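Uncharacterized SRPBCC domain-containing protein (Micromonospora chersina, PDB 6V04) is of unknown function but, as a START/Bet v1-like protein encoded in the dynemicin biosynthetic locus, probably takes part in making that antibiotic. Local coordinates at residues 214-227 with 239-251. Numbering follows the deposited sequence.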
ATOM      1  N   VAL A 214       0.204  15.360  12.514  1.00 22.67           N
ATOM      2  CA  VAL A 214       1.652  15.441  12.707  1.00 20.37           C
ATOM      3  C   VAL A 214       2.172  16.656  11.954  1.00 22.10           C
ATOM      4  O   VAL A 214       2.011  16.764  10.730  1.00 23.14           O
ATOM      5  CB  VAL A 214       2.359  14.156  12.259  1.00 21.65           C
ATOM      6  CG1 VAL A 214       3.859  14.276  12.511  1.00 24.12           C
ATOM      7  CG2 VAL A 214       1.798  12.957  12.995  1.00 24.50           C
ATOM      8  N   GLU A 215       2.789  17.571  12.696  1.00 23.30           N
ATOM      9  CA  GLU A 215       3.374  18.768  12.119  1.00 24.18           C
ATOM     10  C   GLU A 215       4.700  18.416  11.473  1.00 24.04           C
ATOM     11  O   GLU A 215       5.451  17.591  11.997  1.00 25.71           O
ATOM     12  CB  GLU A 215       3.617  19.825  13.192  1.00 28.29           C
ATOM     13  CG  GLU A 215       2.404  20.315  13.915  1.00 28.88           C
ATOM     14  CD  GLU A 215       2.736  21.426  14.900  1.00 37.49           C
ATOM     15  OE1 GLU A 215       3.936  21.751  15.060  1.00 38.55           O
ATOM     16  OE2 GLU A 215       1.796  21.967  15.513  1.00 43.30           O
ATOM     17  N   ILE A 216       4.998  19.076  10.360  1.00 23.86           N
ATOM     18  CA  ILE A 216       6.236  18.885   9.618  1.00 23.33           C
ATOM     19  C   ILE A 216       7.015  20.198   9.643  1.00 23.39           C
ATOM     20  O   ILE A 216       6.506  21.220   9.174  1.00 24.99           O
ATOM     21  CB  ILE A 216       5.959  18.451   8.170  1.00 23.40           C
ATOM     22  CG1 ILE A 216       5.071  17.188   8.147  1.00 23.95           C
ATOM     23  CG2 ILE A 216       7.265  18.244   7.424  1.00 27.18           C
ATOM     24  CD1 ILE A 216       5.698  15.964   8.815  1.00 23.12           C
ATOM     25  N   PRO A 217       8.238  20.226  10.171  1.00 26.80           N
ATOM     26  CA  PRO A 217       9.016  21.471  10.170  1.00 28.58           C
ATOM     27  C   PRO A 217       9.126  22.068   8.775  1.00 28.58           C
ATOM     28  O   PRO A 217       9.495  21.389   7.809  1.00 32.13           O
ATOM     29  CB  PRO A 217      10.379  21.033  10.713  1.00 30.40           C
ATOM     30  CG  PRO A 217      10.091  19.810  11.517  1.00 30.44           C
ATOM     31  CD  PRO A 217       8.992  19.118  10.783  1.00 28.07           C
ATOM     32  N   GLY A 218       8.775  23.347   8.670  1.00 30.39           N
ATOM     33  CA  GLY A 218       8.886  24.084   7.432  1.00 31.60           C
ATOM     34  C   GLY A 218       7.639  24.085   6.575  1.00 28.93           C
ATOM     35  O   GLY A 218       7.573  24.857   5.610  1.00 32.28           O
ATOM     36  N   ALA A 219       6.648  23.261   6.902  1.00 28.47           N
ATOM     37  CA  ALA A 219       5.539  22.977   6.001  1.00 28.80           C
ATOM     38  C   ALA A 219       4.397  23.973   6.154  1.00 32.04           C
ATOM     39  O   ALA A 219       4.188  24.549   7.223  1.00 35.31           O
ATOM     40  CB  ALA A 219       5.021  21.571   6.255  1.00 26.84           C
ATOM     41  N   ARG A 220       3.630  24.140   5.070  1.00 30.80           N
ATOM     42  CA  ARG A 220       2.519  25.084   5.050  1.00 31.37           C
ATOM     43  C   ARG A 220       1.240  24.519   5.649  1.00 34.52           C
ATOM     44  O   ARG A 220       0.306  25.290   5.901  1.00 37.17           O
ATOM     45  CB  ARG A 220       2.238  25.554   3.617  1.00 40.21           C
ATOM     46  CG  ARG A 220       1.703  24.463   2.686  1.00 46.73           C
ATOM     47  CD  ARG A 220       1.095  25.035   1.409  1.00 60.42           C
ATOM     48  NE  ARG A 220      -0.216  25.638   1.642  1.00 68.62           N
ATOM     49  CZ  ARG A 220      -1.350  24.950   1.746  1.00 79.09           C
ATOM     50  NH1 ARG A 220      -1.342  23.625   1.649  1.00 76.37           N
ATOM     51  NH2 ARG A 220      -2.496  25.586   1.955  1.00 79.08           N
ATOM     52  N   THR A 221       1.165  23.207   5.863  1.00 33.29           N
ATOM     53  CA  THR A 221       0.003  22.578   6.472  1.00 32.29           C
ATOM     54  C   THR A 221       0.489  21.385   7.279  1.00 31.35           C
ATOM     55  O   THR A 221       1.662  21.013   7.218  1.00 31.78           O
ATOM     56  CB  THR A 221      -1.018  22.135   5.423  1.00 37.54           C
ATOM     57  OG1 THR A 221      -2.195  21.646   6.079  1.00 60.79           O
ATOM     58  CG2 THR A 221      -0.441  21.034   4.552  1.00 32.92           C
ATOM     59  N   VAL A 222      -0.419  20.796   8.048  1.00 28.91           N
ATOM     60  CA  VAL A 222      -0.108  19.642   8.874  1.00 25.06           C
ATOM     61  C   VAL A 222      -0.543  18.388   8.133  1.00 24.07           C
ATOM     62  O   VAL A 222      -1.403  18.424   7.249  1.00 30.71           O
ATOM     63  CB  VAL A 222      -0.776  19.714  10.271  1.00 28.97           C
ATOM     64  CG1 VAL A 222      -0.419  21.009  10.968  1.00 38.98           C
ATOM     65  CG2 VAL A 222      -2.286  19.551  10.148  1.00 39.69           C
ATOM     66  N   THR A 223       0.078  17.266   8.475  1.00 23.07           N
ATOM     67  CA  THR A 223      -0.389  15.986   7.963  1.00 22.15           C
ATOM     68  C   THR A 223      -1.453  15.419   8.901  1.00 22.68           C
ATOM     69  O   THR A 223      -1.533  15.788  10.073  1.00 26.11           O
ATOM     70  CB  THR A 223       0.764  14.997   7.798  1.00 22.55           C
ATOM     71  OG1 THR A 223       1.339  14.670   9.062  1.00 24.31           O
ATOM     72  CG2 THR A 223       1.829  15.549   6.881  1.00 23.55           C
ATOM     73  N   ALA A 224      -2.310  14.547   8.359  1.00 24.03           N
ATOM     74  CA  ALA A 224      -3.485  14.052   9.068  1.00 25.12           C
ATOM     75  C   ALA A 224      -3.461  12.535   9.081  1.00 24.05           C
ATOM     76  O   ALA A 224      -3.309  11.904   8.029  1.00 24.26           O
ATOM     77  CB  ALA A 224      -4.772  14.551   8.415  1.00 27.64           C
ATOM     78  N   CYS A 225      -3.644  11.954  10.259  0.54 24.19           N
ATOM     79  CA  CYS A 225      -3.566  10.513  10.430  0.54 20.63           C
ATOM     80  C   CYS A 225      -4.875   9.987  10.987  0.54 23.29           C
ATOM     81  O   CYS A 225      -5.415  10.538  11.953  0.54 22.41           O
ATOM     82  CB  CYS A 225      -2.421  10.138  11.356  0.54 24.85           C
ATOM     83  SG  CYS A 225      -2.295   8.378  11.564  0.54 26.35           S
ATOM     84  N   GLN A 226      -5.352   8.902  10.388  1.00 27.82           N
ATOM     85  CA  GLN A 226      -6.562   8.217  10.815  1.00 28.28           C
ATOM     86  C   GLN A 226      -6.229   6.744  10.964  1.00 25.89           C
ATOM     87  O   GLN A 226      -5.728   6.125  10.021  1.00 25.34           O
ATOM     88  CB  GLN A 226      -7.689   8.417   9.803  1.00 31.18           C
ATOM     89  CG  GLN A 226      -8.095   9.859   9.597  1.00 39.02           C
ATOM     90  CD  GLN A 226      -8.043  10.280   8.141  1.00 75.53           C
ATOM     91  OE1 GLN A 226      -8.340   9.491   7.243  1.00 78.97           O
ATOM     92  NE2 GLN A 226      -7.651  11.527   7.899  1.00 80.31           N
ATOM     93  N   VAL A 227      -6.503   6.188  12.136  1.00 24.73           N
ATOM     94  CA  VAL A 227      -6.321   4.773  12.435  1.00 24.10           C
ATOM     95  C   VAL A 227      -7.682   4.218  12.843  1.00 25.05           C
ATOM     96  O   VAL A 227      -8.403   4.847  13.625  1.00 25.08           O
ATOM     97  CB  VAL A 227      -5.294   4.571  13.563  1.00 25.61           C
ATOM     98  CG1 VAL A 227      -5.092   3.087  13.861  1.00 27.61           C
ATOM     99  CG2 VAL A 227      -3.975   5.223  13.206  1.00 25.94           C
ATOM    100  N   SER A 239      -6.223  -0.545  10.347  0.55 23.14           N
ATOM    101  CA  SER A 239      -5.839   0.205   9.161  0.55 24.82           C
ATOM    102  C   SER A 239      -5.360   1.597   9.547  0.55 23.30           C
ATOM    103  O   SER A 239      -5.818   2.192  10.531  0.55 23.99           O
ATOM    104  CB  SER A 239      -6.996   0.315   8.163  0.55 27.01           C
ATOM    105  OG  SER A 239      -8.058   1.105   8.670  0.55 27.51           O
ATOM    106  N   VAL A 240      -4.430   2.114   8.755  1.00 24.03           N
ATOM    107  CA  VAL A 240      -3.909   3.459   8.932  1.00 23.17           C
ATOM    108  C   VAL A 240      -3.993   4.192   7.608  1.00 22.14           C
ATOM    109  O   VAL A 240      -3.825   3.596   6.539  1.00 22.35           O
ATOM    110  CB  VAL A 240      -2.463   3.475   9.464  1.00 24.05           C
ATOM    111  CG1 VAL A 240      -1.525   2.732   8.530  1.00 26.21           C
ATOM    112  CG2 VAL A 240      -2.000   4.928   9.647  1.00 31.17           C
ATOM    113  N   SER A 241      -4.290   5.487   7.686  1.00 23.64           N
ATOM    114  CA  SER A 241      -4.174   6.413   6.567  1.00 24.79           C
ATOM    115  C   SER A 241      -3.436   7.640   7.070  1.00 22.99           C
ATOM    116  O   SER A 241      -3.810   8.199   8.107  1.00 26.23           O
ATOM    117  CB  SER A 241      -5.547   6.814   6.040  1.00 29.88           C
ATOM    118  OG  SER A 241      -5.449   7.805   5.027  1.00 34.59           O
ATOM    119  N   HIS A 242      -2.406   8.076   6.348  1.00 21.28           N
ATOM    120  CA  HIS A 242      -1.651   9.260   6.734  1.00 21.89           C
ATOM    121  C   HIS A 242      -1.489  10.124   5.492  1.00 20.04           C
ATOM    122  O   HIS A 242      -0.792   9.733   4.547  1.00 20.81           O
ATOM    123  CB  HIS A 242      -0.321   8.854   7.348  1.00 22.98           C
ATOM    124  CG  HIS A 242       0.344   9.944   8.117  1.00 22.73           C
ATOM    125  ND1 HIS A 242       1.409   9.712   8.960  1.00 23.62           N
ATOM    126  CD2 HIS A 242       0.096  11.273   8.171  1.00 22.10           C
ATOM    127  CE1 HIS A 242       1.799  10.857   9.489  1.00 24.14           C
ATOM    128  NE2 HIS A 242       1.017  11.822   9.033  1.00 23.92           N
ATOM    129  N   GLN A 243      -2.148  11.277   5.488  1.00 20.98           N
ATOM    130  CA  GLN A 243      -2.300  12.115   4.306  1.00 21.78           C
ATOM    131  C   GLN A 243      -1.653  13.482   4.506  1.00 22.67           C
ATOM    132  O   GLN A 243      -1.423  13.926   5.634  1.00 21.85           O
ATOM    133  CB  GLN A 243      -3.777  12.323   3.964  1.00 24.07           C
ATOM    134  CG  GLN A 243      -4.501  11.041   3.574  1.00 26.46           C
ATOM    135  CD  GLN A 243      -5.968  11.266   3.267  1.00 40.66           C
ATOM    136  OE1 GLN A 243      -6.592  12.178   3.799  1.00 45.13           O
ATOM    137  NE2 GLN A 243      -6.526  10.426   2.407  1.00 56.69           N
ATOM    138  N   GLY A 244      -1.429  14.172   3.391  1.00 22.07           N
ATOM    139  CA  GLY A 244      -0.990  15.562   3.407  1.00 24.33           C
ATOM    140  C   GLY A 244       0.366  15.821   2.789  1.00 21.92           C
ATOM    141  O   GLY A 244       0.720  16.998   2.598  1.00 22.32           O
ATOM    142  N   TRP A 245       1.112  14.773   2.434  1.00 20.33           N
ATOM    143  CA  TRP A 245       2.513  14.905   2.029  1.00 21.38           C
ATOM    144  C   TRP A 245       2.665  15.791   0.805  1.00 21.66           C
ATOM    145  O   TRP A 245       3.654  16.536   0.682  1.00 22.51           O
ATOM    146  CB  TRP A 245       3.093  13.513   1.750  1.00 21.56           C
ATOM    147  CG  TRP A 245       2.832  12.632   2.912  1.00 20.31           C
ATOM    148  CD1 TRP A 245       1.883  11.651   3.003  1.00 20.91           C
ATOM    149  CD2 TRP A 245       3.458  12.710   4.187  1.00 18.84           C
ATOM    150  NE1 TRP A 245       1.899  11.106   4.269  1.00 20.27           N
ATOM    151  CE2 TRP A 245       2.868  11.736   5.008  1.00 20.18           C
ATOM    152  CE3 TRP A 245       4.488  13.507   4.716  1.00 19.70           C
ATOM    153  CZ2 TRP A 245       3.248  11.549   6.336  1.00 20.95           C
ATOM    154  CZ3 TRP A 245       4.866  13.312   6.025  1.00 21.80           C
ATOM    155  CH2 TRP A 245       4.269  12.341   6.818  1.00 22.23           C
ATOM    156  N   HIS A 246       1.713  15.724  -0.107  1.00 20.55           N
ATOM    157  CA  HIS A 246       1.761  16.495  -1.346  1.00 22.55           C
ATOM    158  C   HIS A 246       1.350  17.956  -1.181  1.00 25.10           C
ATOM    159  O   HIS A 246       1.450  18.719  -2.150  1.00 24.53           O
ATOM    160  CB  HIS A 246       0.844  15.839  -2.377  1.00 23.54           C
ATOM    161  CG  HIS A 246      -0.600  15.870  -1.988  1.00 23.66           C
ATOM    162  ND1 HIS A 246      -1.068  15.297  -0.824  1.00 24.71           N
ATOM    163  CD2 HIS A 246      -1.672  16.427  -2.593  1.00 26.29           C
ATOM    164  CE1 HIS A 246      -2.370  15.501  -0.733  1.00 25.71           C
ATOM    165  NE2 HIS A 246      -2.760  16.183  -1.794  1.00 31.02           N
ATOM    166  N   ARG A 247       0.856  18.368  -0.015  0.57 22.86           N
ATOM    167  CA  ARG A 247       0.422  19.747   0.186  0.57 24.28           C
ATOM    168  C   ARG A 247       1.249  20.452   1.257  0.57 25.09           C
ATOM    169  O   ARG A 247       0.774  21.407   1.873  0.57 25.71           O
ATOM    170  CB  ARG A 247      -1.068  19.805   0.534  0.57 28.02           C
ATOM    171  CG  ARG A 247      -1.510  18.873   1.643  0.57 32.58           C
ATOM    172  CD  ARG A 247      -2.960  19.155   2.018  0.57 42.54           C
ATOM    173  NE  ARG A 247      -3.553  18.083   2.808  0.57 37.12           N
ATOM    174  CZ  ARG A 247      -3.403  17.929   4.120  0.57 41.71           C
ATOM    175  NH1 ARG A 247      -3.993  16.911   4.737  0.57 50.04           N
ATOM    176  NH2 ARG A 247      -2.661  18.777   4.815  0.57 45.12           N
ATOM    177  N   LEU A 248       2.474  19.989   1.489  1.00 24.06           N
ATOM    178  CA  LEU A 248       3.344  20.579   2.497  1.00 23.27           C
ATOM    179  C   LEU A 248       4.042  21.847   2.039  1.00 28.23           C
ATOM    180  O   LEU A 248       4.583  22.556   2.886  1.00 27.02           O
ATOM    181  CB  LEU A 248       4.392  19.551   2.925  1.00 24.48           C
ATOM    182  CG  LEU A 248       3.850  18.303   3.634  1.00 24.17           C
ATOM    183  CD1 LEU A 248       4.989  17.351   3.934  1.00 26.35           C
ATOM    184  CD2 LEU A 248       3.115  18.669   4.898  1.00 25.92           C
ATOM    185  N   GLY A 249       4.042  22.160   0.744  1.00 26.57           N
ATOM    186  CA  GLY A 249       4.734  23.353   0.295  1.00 28.11           C
ATOM    187  C   GLY A 249       6.232  23.270   0.433  1.00 25.97           C
ATOM    188  O   GLY A 249       6.898  24.307   0.584  1.00 30.04           O
ATOM    189  N   LEU A 250       6.786  22.067   0.388  1.00 24.67           N
ATOM    190  CA  LEU A 250       8.217  21.827   0.449  1.00 25.86           C
ATOM    191  C   LEU A 250       8.699  21.372  -0.927  1.00 26.86           C
ATOM    192  O   LEU A 250       7.910  21.183  -1.868  1.00 29.26           O
ATOM    193  CB  LEU A 250       8.540  20.800   1.541  1.00 25.29           C
ATOM    194  CG  LEU A 250       8.205  21.219   2.973  1.00 26.18           C
ATOM    195  CD1 LEU A 250       8.400  20.063   3.913  1.00 31.03           C
ATOM    196  CD2 LEU A 250       9.073  22.389   3.394  1.00 32.38           C
ATOM    197  N   SER A 251      10.010  21.189  -1.060  1.00 26.39           N
ATOM    198  CA  SER A 251      10.519  20.686  -2.324  1.00 24.66           C
ATOM    199  C   SER A 251      10.007  19.267  -2.544  1.00 24.23           C
ATOM    200  O   SER A 251       9.687  18.543  -1.600  1.00 24.16           O
ATOM    201  CB  SER A 251      12.049  20.700  -2.357  1.00 28.77           C
ATOM    202  OG  SER A 251      12.581  19.648  -1.571  1.00 29.51           O
TER
HETATM  203  O   HOH W   1      -7.702   4.367   8.645  1.00 38.54           O
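His242 donates from NE2 to Thr223 OG1 at 2.9 Å, and the hydroxyl lies at the ring edge, close to its plane. Thr223 OG1 in turn donates a hydrogen bond to Val214 O at 2.8 Å, in the carbonyl plane and on a lone pair. This chain of bonds depends on chi1 of Thr223 (65°), which sets OG1 between the backbone N and the carbonyl carbon and leaves CG2 over the face of Trp245. That methyl sits 3.9 Å from the centroid of the Trp245 six-membered ring, a CH-pi contact. The His242 ring is held between Trp245 CZ2 on one face and Cys225 CB on the other. NE1 of Trp266, on helix 252-277, hydrogen-bonds to His242 ND1, so both ring nitrogens are engaged. A valine in place of Thr223 would probably leave His242 NE2 without its acceptor and Val214 O without one of its two donors. Beyond this buried centre, strands 223-227 and 239-243 pair antiparallel as part of a hairpin. Ala224 with Gln243 and Gln226 with Ser241 are the hydrogen-bonded pairs. Their side chains lie on the more open face, where Gln226 OE1 stays 4.0 Å from Ser241 OG. The chain before strand 223-227 and the chain after strand 239-243 also meet. Leu248 CD2 packs on Ala219 CB at 3.7 Å, and Ile216 spans Trp245, Leu248 and Leu250. Toward solvent, arginines reach backbone carbonyls. Arg220 NH1 meets Arg247 O at 3.1 Å, in the guanidinium plane. In one of its two conformers, Arg247 NH2 reaches Val222 O at 2.8 Å. The chemistry is thus divided: directed hydrogen bonds engage the His242 nitrogens and Thr223 hydroxyl, fixing the ring against the helix of this helix-grip, Bet v1-like fold, while arginine-to-carbonyl bonds, one seen in a single conformer, link the solvent side.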